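Local coordinates for protein cytochrome C3 (Desulfovibrio desulfuricans, PDB 1UP9) that binds four heme c groups covalently and probably carries electrons between redox partners, at residues V18-H22 and A23-K27; S63-Y66 and V67-R71; E92-K95 and D96-C100. All blocks are in the same frame, centred on the assembly; numbering follows the deposited sequence. Where two conformers were deposited one is given.

Contact 1 of 3, residues V18-H22 and A23-K27. With HEC (heme c), chain B; SO4 (sulfate ion), chain F.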
loop_
_atom_site.group_PDB
_atom_site.type_symbol
_atom_site.label_atom_id
_atom_site.label_comp_id
_atom_site.label_asym_id
_atom_site.label_seq_id
_atom_site.Cartn_x
_atom_site.Cartn_y
_atom_site.Cartn_z
ATOM N N VAL A 18 3.982 1.218 9.370
ATOM C CA VAL A 18 2.520 1.170 9.348
ATOM C C VAL A 18 2.156 -0.318 9.299
ATOM O O VAL A 18 2.761 -1.078 8.540
ATOM C CB VAL A 18 2.024 1.976 8.143
ATOM C CG1 VAL A 18 0.566 1.597 7.816
ATOM C CG2 VAL A 18 2.167 3.490 8.361
ATOM N N MET A 19 1.150 -0.663 10.106
ATOM C CA MET A 19 0.687 -2.039 10.030
ATOM C C MET A 19 -0.364 -2.195 8.929
ATOM O O MET A 19 -1.305 -1.386 8.817
ATOM C CB MET A 19 0.119 -2.491 11.371
ATOM C CG MET A 19 1.158 -2.327 12.495
ATOM S SD MET A 19 2.696 -3.275 12.249
ATOM C CE MET A 19 2.135 -4.960 12.500
ATOM N N PHE A 20 -0.174 -3.260 8.146
ATOM C CA PHE A 20 -1.087 -3.513 7.033
ATOM C C PHE A 20 -1.940 -4.754 7.356
ATOM O O PHE A 20 -1.371 -5.865 7.535
ATOM C CB PHE A 20 -0.315 -3.703 5.708
ATOM C CG PHE A 20 -1.286 -4.153 4.607
ATOM C CD1 PHE A 20 -2.152 -3.270 3.997
ATOM C CD2 PHE A 20 -1.285 -5.506 4.230
ATOM C CE1 PHE A 20 -3.029 -3.709 3.035
ATOM C CE2 PHE A 20 -2.160 -5.952 3.255
ATOM C CZ PHE A 20 -3.026 -5.049 2.657
ATOM N N PRO A 21 -3.256 -4.634 7.420
ATOM C CA PRO A 21 -4.118 -5.797 7.641
ATOM C C PRO A 21 -4.646 -6.399 6.346
ATOM O O PRO A 21 -5.322 -5.674 5.568
ATOM C CB PRO A 21 -5.305 -5.168 8.426
ATOM C CG PRO A 21 -5.428 -3.772 7.911
ATOM C CD PRO A 21 -4.074 -3.397 7.348
ATOM N N HIS A 22 -4.370 -7.663 6.077
ATOM C CA HIS A 22 -4.907 -8.265 4.869
ATOM C C HIS A 22 -6.413 -8.477 4.975
ATOM O O HIS A 22 -7.099 -8.480 3.920
ATOM C CB HIS A 22 -4.261 -9.620 4.521
ATOM C CG HIS A 22 -2.954 -9.419 3.821
ATOM N ND1 HIS A 22 -1.760 -9.126 4.464
ATOM C CD2 HIS A 22 -2.612 -9.464 2.524
ATOM C CE1 HIS A 22 -0.767 -9.017 3.585
ATOM N NE2 HIS A 22 -1.258 -9.218 2.362
ATOM N N ALA A 23 -7.026 -8.694 6.146
ATOM C CA ALA A 23 -8.408 -9.146 6.220
ATOM C C ALA A 23 -9.384 -8.186 5.554
ATOM O O ALA A 23 -10.254 -8.689 4.817
ATOM C CB ALA A 23 -8.865 -9.403 7.641
ATOM N N PRO A 24 -9.355 -6.874 5.745
ATOM C CA PRO A 24 -10.265 -5.967 5.050
ATOM C C PRO A 24 -10.132 -6.016 3.536
ATOM O O PRO A 24 -11.031 -5.505 2.841
ATOM C CB PRO A 24 -9.867 -4.581 5.604
ATOM C CG PRO A 24 -9.324 -4.900 6.965
ATOM C CD PRO A 24 -8.498 -6.150 6.731
ATOM N N HIS A 25 -9.000 -6.572 3.081
ATOM C CA HIS A 25 -8.708 -6.585 1.647
ATOM C C HIS A 25 -8.974 -7.951 1.066
ATOM O O HIS A 25 -8.507 -8.239 -0.048
ATOM C CB HIS A 25 -7.241 -6.154 1.441
ATOM C CG HIS A 25 -6.961 -4.782 1.993
ATOM N ND1 HIS A 25 -6.421 -4.604 3.265
ATOM C CD2 HIS A 25 -7.189 -3.551 1.524
ATOM C CE1 HIS A 25 -6.300 -3.322 3.519
ATOM N NE2 HIS A 25 -6.783 -2.643 2.465
ATOM N N GLU A 26 -9.733 -8.828 1.738
ATOM C CA GLU A 26 -9.928 -10.188 1.238
ATOM C C GLU A 26 -10.618 -10.232 -0.121
ATOM O O GLU A 26 -10.396 -11.217 -0.809
ATOM C CB GLU A 26 -10.725 -11.025 2.247
ATOM C CG GLU A 26 -9.780 -11.328 3.404
ATOM C CD GLU A 26 -10.417 -12.209 4.473
ATOM O OE1 GLU A 26 -11.525 -12.726 4.189
ATOM O OE2 GLU A 26 -9.774 -12.351 5.540
ATOM N N LYS A 27 -11.385 -9.226 -0.500
ATOM C CA LYS A 27 -12.054 -9.301 -1.826
ATOM C C LYS A 27 -11.227 -8.585 -2.892
ATOM O O LYS A 27 -11.584 -8.566 -4.070
ATOM C CB LYS A 27 -13.515 -8.805 -1.768
ATOM C CG LYS A 27 -14.375 -9.490 -0.714
ATOM C CD LYS A 27 -14.635 -10.926 -1.066
ATOM C CE LYS A 27 -15.623 -11.643 -0.142
ATOM N NZ LYS A 27 -16.278 -10.680 0.791
HETATM FE FE HEC B . -0.221 -9.159 0.641
HETATM C CHA HEC B . 2.504 -8.757 2.680
HETATM C CHB HEC B . 0.477 -12.404 0.314
HETATM C CHC HEC B . -3.238 -9.608 -0.944
HETATM C CHD HEC B . -0.595 -5.751 0.357
HETATM N NA HEC B . 1.171 -10.371 1.413
HETATM C C1A HEC B . 2.291 -10.031 2.182
HETATM C C2A HEC B . 3.139 -11.193 2.357
HETATM C C3A HEC B . 2.546 -12.210 1.717
HETATM C C4A HEC B . 1.342 -11.698 1.096
HETATM C CMA HEC B . 2.989 -13.685 1.639
HETATM C CAA HEC B . 4.465 -11.208 3.112
HETATM C CBA HEC B . 5.626 -10.835 2.160
HETATM C CGA HEC B . 5.665 -9.349 1.842
HETATM O O1A HEC B . 5.359 -8.998 0.671
HETATM O O2A HEC B . 6.005 -8.601 2.800
HETATM N NB HEC B . -1.210 -10.729 -0.087
HETATM C C1B HEC B . -0.730 -12.010 -0.194
HETATM C C2B HEC B . -1.681 -12.843 -0.912
HETATM C C3B HEC B . -2.736 -12.052 -1.219
HETATM C C4B HEC B . -2.428 -10.721 -0.752
HETATM C CMB HEC B . -1.458 -14.330 -1.183
HETATM C CAB HEC B . -4.049 -12.386 -1.911
HETATM C CBB HEC B . -4.797 -13.550 -1.209
HETATM N NC HEC B . -1.601 -7.939 -0.120
HETATM C C1C HEC B . -2.811 -8.304 -0.729
HETATM C C2C HEC B . -3.533 -7.130 -1.143
HETATM C C3C HEC B . -2.786 -6.094 -0.820
HETATM C C4C HEC B . -1.594 -6.558 -0.168
HETATM C CMC HEC B . -4.872 -7.239 -1.882
HETATM C CAC HEC B . -3.035 -4.605 -1.104
HETATM C CBC HEC B . -4.439 -4.081 -0.690
HETATM N ND HEC B . 0.781 -7.584 1.352
HETATM C C1D HEC B . 0.468 -6.249 1.099
HETATM C C2D HEC B . 1.438 -5.417 1.783
HETATM C C3D HEC B . 2.303 -6.229 2.433
HETATM C C4D HEC B . 1.898 -7.598 2.178
HETATM C CMD HEC B . 1.421 -3.902 1.735
HETATM C CAD HEC B . 3.518 -5.814 3.272
HETATM C CBD HEC B . 4.793 -5.861 2.397
HETATM C CGD HEC B . 5.986 -5.151 2.982
HETATM O O1D HEC B . 6.629 -4.438 2.183
HETATM O O2D HEC B . 6.253 -5.282 4.159
HETATM S S SO4 F . -5.116 -8.867 9.241
HETATM O O1 SO4 F . -6.567 -8.368 8.835
HETATM O O2 SO4 F . -5.287 -10.296 9.475
HETATM O O3 SO4 F . -4.174 -8.608 8.384
HETATM O O4 SO4 F . -4.881 -8.369 10.566
#

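Contact 2 of 3, residues S63-Y66 and V67-R71. Unlike the reference sequence in segment 67-71: Arg71 (reference Lys). With HEC (heme c), chain E.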
loop_
_atom_site.group_PDB
_atom_site.type_symbol
_atom_site.label_atom_id
_atom_site.label_comp_id
_atom_site.label_asym_id
_atom_site.label_seq_id
_atom_site.Cartn_x
_atom_site.Cartn_y
_atom_site.Cartn_z
ATOM N N SER A 63 10.314 4.968 -5.112
ATOM C CA SER A 63 9.953 5.491 -3.794
ATOM C C SER A 63 8.826 4.722 -3.145
ATOM O O SER A 63 7.696 4.725 -3.635
ATOM C CB SER A 63 9.568 6.988 -3.938
ATOM O OG SER A 63 8.842 7.346 -2.769
ATOM N N LEU A 64 9.038 4.031 -2.027
ATOM C CA LEU A 64 7.988 3.347 -1.267
ATOM C C LEU A 64 6.902 4.349 -0.915
ATOM O O LEU A 64 5.704 4.081 -0.984
ATOM C CB LEU A 64 8.591 2.620 -0.042
ATOM C CG LEU A 64 7.565 1.772 0.733
ATOM C CD1 LEU A 64 6.967 0.701 -0.187
ATOM C CD2 LEU A 64 8.231 1.144 1.955
ATOM N N TYR A 65 7.283 5.564 -0.464
ATOM C CA TYR A 65 6.300 6.545 -0.050
ATOM C C TYR A 65 5.354 6.853 -1.206
ATOM O O TYR A 65 4.147 7.001 -1.043
ATOM C CB TYR A 65 6.985 7.839 0.387
ATOM C CG TYR A 65 6.114 8.973 0.833
ATOM C CD1 TYR A 65 5.756 9.087 2.164
ATOM C CD2 TYR A 65 5.661 9.920 -0.071
ATOM C CE1 TYR A 65 4.952 10.155 2.531
ATOM C CE2 TYR A 65 4.851 10.995 0.286
ATOM C CZ TYR A 65 4.503 11.082 1.611
ATOM O OH TYR A 65 3.726 12.124 2.027
ATOM N N TYR A 66 5.913 7.030 -2.384
ATOM C CA TYR A 66 5.128 7.412 -3.564
ATOM C C TYR A 66 4.148 6.317 -3.909
ATOM O O TYR A 66 2.982 6.515 -4.196
ATOM C CB TYR A 66 6.093 7.646 -4.737
ATOM C CG TYR A 66 5.426 8.206 -5.951
ATOM C CD1 TYR A 66 4.924 9.480 -5.982
ATOM C CD2 TYR A 66 5.333 7.387 -7.073
ATOM C CE1 TYR A 66 4.326 9.916 -7.148
ATOM C CE2 TYR A 66 4.743 7.831 -8.223
ATOM C CZ TYR A 66 4.238 9.098 -8.245
ATOM O OH TYR A 66 3.660 9.499 -9.432
ATOM N N VAL A 67 4.609 5.042 -3.883
ATOM C CA VAL A 67 3.711 3.972 -4.324
ATOM C C VAL A 67 2.642 3.686 -3.276
ATOM O O VAL A 67 1.614 3.082 -3.616
ATOM C CB VAL A 67 4.411 2.660 -4.734
ATOM C CG1 VAL A 67 5.464 2.910 -5.808
ATOM C CG2 VAL A 67 5.033 1.911 -3.550
ATOM N N VAL A 68 2.823 4.145 -2.044
ATOM C CA VAL A 68 1.746 4.033 -1.045
ATOM C C VAL A 68 0.799 5.202 -1.166
ATOM O O VAL A 68 -0.426 5.050 -1.068
ATOM C CB VAL A 68 2.430 3.985 0.333
ATOM C CG1 VAL A 68 1.435 4.304 1.447
ATOM C CG2 VAL A 68 3.110 2.630 0.518
ATOM N N HIS A 69 1.298 6.440 -1.294
ATOM C CA HIS A 69 0.517 7.622 -1.004
ATOM C C HIS A 69 0.083 8.371 -2.288
ATOM O O HIS A 69 -0.814 9.226 -2.162
ATOM C CB HIS A 69 1.299 8.621 -0.138
ATOM C CG HIS A 69 1.690 8.120 1.222
ATOM N ND1 HIS A 69 2.860 7.421 1.427
ATOM C CD2 HIS A 69 1.125 8.243 2.444
ATOM C CE1 HIS A 69 2.952 7.113 2.733
ATOM N NE2 HIS A 69 1.908 7.607 3.384
ATOM N N ALA A 70 0.671 8.100 -3.445
ATOM C CA ALA A 70 0.327 8.898 -4.602
ATOM C C ALA A 70 -1.139 8.680 -4.964
ATOM O O ALA A 70 -1.635 7.572 -4.922
ATOM C CB ALA A 70 1.177 8.550 -5.810
ATOM N N ARG A 71 -1.746 9.803 -5.331
ATOM C CA ARG A 71 -3.108 9.655 -5.845
ATOM C C ARG A 71 -3.078 9.948 -7.348
ATOM O O ARG A 71 -4.121 10.144 -7.941
ATOM C CB ARG A 71 -4.036 10.551 -5.050
HETATM FE FE HEC E . 1.502 7.518 5.356
HETATM C CHA HEC E . 4.611 6.241 5.969
HETATM C CHB HEC E . 2.833 10.643 5.497
HETATM C CHC HEC E . -1.636 8.793 5.038
HETATM C CHD HEC E . 0.293 4.378 4.831
HETATM N NA HEC E . 3.306 8.275 5.736
HETATM C C1A HEC E . 4.472 7.601 6.028
HETATM C C2A HEC E . 5.534 8.512 6.375
HETATM C C3A HEC E . 5.048 9.743 6.224
HETATM C C4A HEC E . 3.679 9.614 5.825
HETATM C CMA HEC E . 5.750 11.094 6.402
HETATM C CAA HEC E . 6.934 8.043 6.827
HETATM C CBA HEC E . 7.822 7.750 5.615
HETATM C CGA HEC E . 9.095 7.020 6.028
HETATM O O1A HEC E . 9.160 6.605 7.205
HETATM O O2A HEC E . 9.964 6.867 5.153
HETATM N NB HEC E . 0.753 9.354 5.258
HETATM C C1B HEC E . 1.478 10.512 5.199
HETATM C C2B HEC E . 0.584 11.577 4.834
HETATM C C3B HEC E . -0.675 11.105 4.787
HETATM C C4B HEC E . -0.592 9.689 5.063
HETATM C CMB HEC E . 1.056 13.021 4.611
HETATM C CAB HEC E . -2.008 11.822 4.538
HETATM C CBB HEC E . -2.188 12.177 3.047
HETATM N NC HEC E . -0.284 6.755 5.037
HETATM C C1C HEC E . -1.510 7.423 5.059
HETATM C C2C HEC E . -2.613 6.489 5.035
HETATM C C3C HEC E . -2.068 5.273 4.937
HETATM C C4C HEC E . -0.619 5.414 4.918
HETATM C CMC HEC E . -4.091 6.916 5.156
HETATM C CAC HEC E . -2.696 3.896 4.901
HETATM C CBC HEC E . -3.730 3.733 3.755
HETATM N ND HEC E . 2.321 5.700 5.282
HETATM C C1D HEC E . 1.656 4.529 4.990
HETATM C C2D HEC E . 2.611 3.457 4.896
HETATM C C3D HEC E . 3.822 3.931 5.257
HETATM C C4D HEC E . 3.637 5.357 5.526
HETATM C CMD HEC E . 2.293 2.027 4.487
HETATM C CAD HEC E . 5.153 3.174 5.376
HETATM C CBD HEC E . 5.832 2.919 4.005
HETATM C CGD HEC E . 6.397 4.178 3.425
HETATM O O1D HEC E . 7.609 4.445 3.594
HETATM O O2D HEC E . 5.620 4.956 2.824
#

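Contact 3 of 3, residues E92-K95 and D96-C100. With HEC (heme c), chain E.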
loop_
_atom_site.group_PDB
_atom_site.type_symbol
_atom_site.label_atom_id
_atom_site.label_comp_id
_atom_site.label_asym_id
_atom_site.label_seq_id
_atom_site.Cartn_x
_atom_site.Cartn_y
_atom_site.Cartn_z
ATOM N N GLU A 92 -18.041 8.048 5.622
ATOM C CA GLU A 92 -17.777 7.923 7.062
ATOM C C GLU A 92 -16.373 7.420 7.312
ATOM O O GLU A 92 -15.917 7.577 8.453
ATOM C CB GLU A 92 -18.789 7.005 7.742
ATOM C CG GLU A 92 -18.836 5.582 7.311
ATOM C CD GLU A 92 -19.533 5.250 6.006
ATOM O OE1 GLU A 92 -19.917 6.131 5.211
ATOM O OE2 GLU A 92 -19.723 4.033 5.746
ATOM N N LEU A 93 -15.743 6.803 6.334
ATOM C CA LEU A 93 -14.386 6.242 6.532
ATOM C C LEU A 93 -13.283 7.204 6.113
ATOM O O LEU A 93 -12.120 6.798 6.058
ATOM C CB LEU A 93 -14.259 4.956 5.692
ATOM C CG LEU A 93 -15.222 3.828 6.145
ATOM C CD1 LEU A 93 -15.080 2.575 5.324
ATOM C CD2 LEU A 93 -14.960 3.497 7.609
ATOM N N LYS A 94 -13.583 8.458 5.777
ATOM C CA LYS A 94 -12.589 9.386 5.248
ATOM C C LYS A 94 -11.366 9.475 6.136
ATOM O O LYS A 94 -10.241 9.258 5.639
ATOM C CB LYS A 94 -13.201 10.798 5.024
ATOM C CG LYS A 94 -12.162 11.756 4.469
ATOM C CD LYS A 94 -12.740 13.102 4.066
ATOM C CE LYS A 94 -11.637 13.985 3.477
ATOM N NZ LYS A 94 -11.611 13.857 1.984
ATOM N N LYS A 95 -11.532 9.767 7.419
ATOM C CA LYS A 95 -10.323 9.927 8.239
ATOM C C LYS A 95 -9.607 8.608 8.433
ATOM O O LYS A 95 -8.399 8.495 8.363
ATOM C CB LYS A 95 -10.734 10.493 9.607
ATOM C CG LYS A 95 -9.532 10.685 10.526
ATOM C CD LYS A 95 -9.069 12.119 10.441
ATOM C CE LYS A 95 -8.222 12.538 11.628
ATOM N NZ LYS A 95 -7.174 13.527 11.233
ATOM N N ASP A 96 -10.401 7.547 8.661
ATOM C CA ASP A 96 -9.824 6.243 8.918
ATOM C C ASP A 96 -8.902 5.770 7.787
ATOM O O ASP A 96 -7.851 5.183 8.013
ATOM C CB ASP A 96 -10.914 5.167 9.050
ATOM C CG ASP A 96 -11.578 5.123 10.402
ATOM O OD1 ASP A 96 -11.115 5.763 11.364
ATOM O OD2 ASP A 96 -12.634 4.473 10.540
ATOM N N LEU A 97 -9.331 6.003 6.531
ATOM C CA LEU A 97 -8.611 5.435 5.391
ATOM C C LEU A 97 -7.718 6.410 4.627
ATOM O O LEU A 97 -6.898 5.988 3.789
ATOM C CB LEU A 97 -9.600 4.835 4.372
ATOM C CG LEU A 97 -10.491 3.689 4.868
ATOM C CD1 LEU A 97 -11.187 3.061 3.653
ATOM C CD2 LEU A 97 -9.807 2.693 5.738
ATOM N N THR A 98 -7.864 7.718 4.875
ATOM C CA THR A 98 -7.041 8.655 4.105
ATOM C C THR A 98 -6.393 9.691 5.003
ATOM O O THR A 98 -5.595 10.496 4.476
ATOM C CB THR A 98 -7.823 9.386 2.990
ATOM O OG1 THR A 98 -8.840 10.270 3.526
ATOM C CG2 THR A 98 -8.478 8.380 2.037
ATOM N N GLY A 99 -6.685 9.760 6.307
ATOM C CA GLY A 99 -6.058 10.814 7.093
ATOM C C GLY A 99 -4.577 10.596 7.332
ATOM O O GLY A 99 -4.088 9.471 7.512
ATOM N N CYS A 100 -3.867 11.721 7.419
ATOM C CA CYS A 100 -2.431 11.670 7.680
ATOM C C CYS A 100 -2.162 11.526 9.176
ATOM O O CYS A 100 -1.043 11.152 9.477
ATOM C CB CYS A 100 -1.710 12.937 7.142
ATOM S SG CYS A 100 -2.189 13.375 5.446
HETATM FE FE HEC E . 1.502 7.518 5.356
HETATM C CHA HEC E . 4.611 6.241 5.969
HETATM C CHB HEC E . 2.833 10.643 5.497
HETATM C CHC HEC E . -1.636 8.793 5.038
HETATM C CHD HEC E . 0.293 4.378 4.831
HETATM N NA HEC E . 3.306 8.275 5.736
HETATM C C1A HEC E . 4.472 7.601 6.028
HETATM C C2A HEC E . 5.534 8.512 6.375
HETATM C C3A HEC E . 5.048 9.743 6.224
HETATM C C4A HEC E . 3.679 9.614 5.825
HETATM C CMA HEC E . 5.750 11.094 6.402
HETATM C CAA HEC E . 6.934 8.043 6.827
HETATM C CBA HEC E . 7.822 7.750 5.615
HETATM C CGA HEC E . 9.095 7.020 6.028
HETATM O O1A HEC E . 9.160 6.605 7.205
HETATM O O2A HEC E . 9.964 6.867 5.153
HETATM N NB HEC E . 0.753 9.354 5.258
HETATM C C1B HEC E . 1.478 10.512 5.199
HETATM C C2B HEC E . 0.584 11.577 4.834
HETATM C C3B HEC E . -0.675 11.105 4.787
HETATM C C4B HEC E . -0.592 9.689 5.063
HETATM C CMB HEC E . 1.056 13.021 4.611
HETATM C CAB HEC E . -2.008 11.822 4.538
HETATM C CBB HEC E . -2.188 12.177 3.047
HETATM N NC HEC E . -0.284 6.755 5.037
HETATM C C1C HEC E . -1.510 7.423 5.059
HETATM C C2C HEC E . -2.613 6.489 5.035
HETATM C C3C HEC E . -2.068 5.273 4.937
HETATM C C4C HEC E . -0.619 5.414 4.918
HETATM C CMC HEC E . -4.091 6.916 5.156
HETATM C CAC HEC E . -2.696 3.896 4.901
HETATM C CBC HEC E . -3.730 3.733 3.755
HETATM N ND HEC E . 2.321 5.700 5.282
HETATM C C1D HEC E . 1.656 4.529 4.990
HETATM C C2D HEC E . 2.611 3.457 4.896
HETATM C C3D HEC E . 3.822 3.931 5.257
HETATM C C4D HEC E . 3.637 5.357 5.526
HETATM C CMD HEC E . 2.293 2.027 4.487
HETATM C CAD HEC E . 5.153 3.174 5.376
HETATM C CBD HEC E . 5.832 2.919 4.005
HETATM C CGD HEC E . 6.397 4.178 3.425
HETATM O O1D HEC E . 7.609 4.445 3.594
HETATM O O2D HEC E . 5.620 4.956 2.824
HETATM O O HOH W 1 -13.218 7.754 9.448
HETATM O O HOH W 2 -9.492 12.148 1.145
#

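Contact 1 of 3, residues V18-H22 and A23-K27
His25 folds back onto Phe20 and Pro21 because the chain, extended through strand 17-20, turns sharply at His22 into a short 3-10 segment at Ala23 and Pro24. The turn is tied by the backbone bond from His25 N to His22 O (2.8 Å), whose donor stands well above the carbonyl plane, and by one from Glu26 N to Ala23 O. A further bond comes from the imidazole: His25 ND1 donates to Pro21 O at 2.8 Å, and that oxygen lies in the ring plane. With its rotation fixed in this way, His25 presents NE2 to the iron of a second heme. One face of the His25 ring receives Phe20 CE1, which is 3.3 Å from His25 CE1; the planes are 24° apart, but the rings are displaced so that little of one lies over the other. CG of Phe20 lies anti to the backbone N (chi1 172°), which lays the ring over the chain B heme, with Phe20 CE2 3.3 Å from heme atom CHD. CE2 also sits over the centre of one His22 face, while His22 NE2 binds that heme's iron at 2.0 Å. In the modelled conformer of Pro24, Pro21 CB meets Pro24 CD at 3.7 Å, and a sulfate, probably a crystallisation additive, accepts from Ala23 N. Two axial histidines of different hemes thus share one turn, with His34 and His83 completing the two iron sites. Strand 17-20 pairs antiparallel with strand 9-12, Phe20 touching Val11, and the turn leads on toward helix 30-33.

Contact 2 of 3, residues S63-Y66 and V67-R71
Tyr65 and His69, one helical turn apart in helix 64-69, form an offset stack with centroids 4.1 Å apart and planes at 25°. The imidazole nitrogen ND1 lies over the tyrosine face toward its rim, 3.4 Å from Tyr65 CD1, while Tyr65 CE1 covers one face of His69. The opposite imidazole face is covered by CG1 of Val68, so the ring is held between two neighbours. Its edge is fixed as well: His69 ND1 donates to Tyr65 O at 2.8 Å, in the carbonyl plane on a lone pair, and NE2 on the far side of the ring binds the iron of the chain E heme at 2.0 Å. The tyrosine turns its own edge to the porphyrin, with CE1 3.6 Å from heme atom C4A. On another side of the helix, a first torsion of -173° swings the Tyr66 ring away from its own backbone N, and the ring takes the methyl of Ala70 over its face in a CH-pi contact, 3.9 Å from CB to the ring centroid. Ser63 caps the helix start, its OG accepting from Tyr66 N at 3.0 Å and bonding also to Ala57 O. His106 is the second axial ligand of this heme. Tyr65 O takes both His69 N and ND1, so one carbonyl serves the helix and the ligand together; the ND1 bond probably gives the imidazole some anionic character and strengthens its donation to iron.

Contact 3 of 3, residues E92-K95 and D96-C100
Thr98 reaches back one turn of helix 94-98 to Lys94 through its hydroxyl. Its CB lies 3.6 Å from Lys94 O. From there OG1, set between the backbone N and the carbonyl carbon (chi1 66°), donates to Lys94 O at 2.7 Å, coming from above the carbonyl plane. Thr98 N reaches the same oxygen at 2.9 Å from the opposite face. OG1 also approaches CG of Lys94 and accepts from a water 3.1 Å away; that water in turn accepts from Lys94 NZ, whose chain runs extended until it bends at chi4. The other branch, CG2, passes 4.1 Å from Lys94 O. Beside this, Leu93 CB packs against Leu97 CG, and Leu97 lies on Val86 and Val87 of helix 79-89. Further on, Gly99 N bonds to Lys95 O at 3.0 Å, and Cys100 SG is joined covalently to CAB of the chain E heme. Leu97 O accepts from ND1 of His83, an axial ligand of another heme. Two donors thus hold the Lys94 carbonyl, and the water links the hydroxyl to the lysine ammonium, so this turn is fastened immediately before the thioether cysteine.

In the fold
Contacts 1, 2 and 3 follow one another along the chain. Contact 1 leaves the two-stranded antiparallel sheet, contact 2 lies on helix 64-69, and contact 3 on helix 94-98. The centres of contacts 1 and 2 are about 17 Å apart, on opposite sides of the chain's centre. Between the centres of contacts 1 and 3 the distance is about 15 Å. The centres of contacts 2 and 3 are about 17 Å apart. The hemes make the connection: contacts 2 and 3 serve the same heme, one by an axial histidine and the other by a thioether, while His25 of contact 1 shares its iron with His83, whose ND1 donates to Leu97 O in contact 3. Local turns and helices thus position closely grouped cofactors.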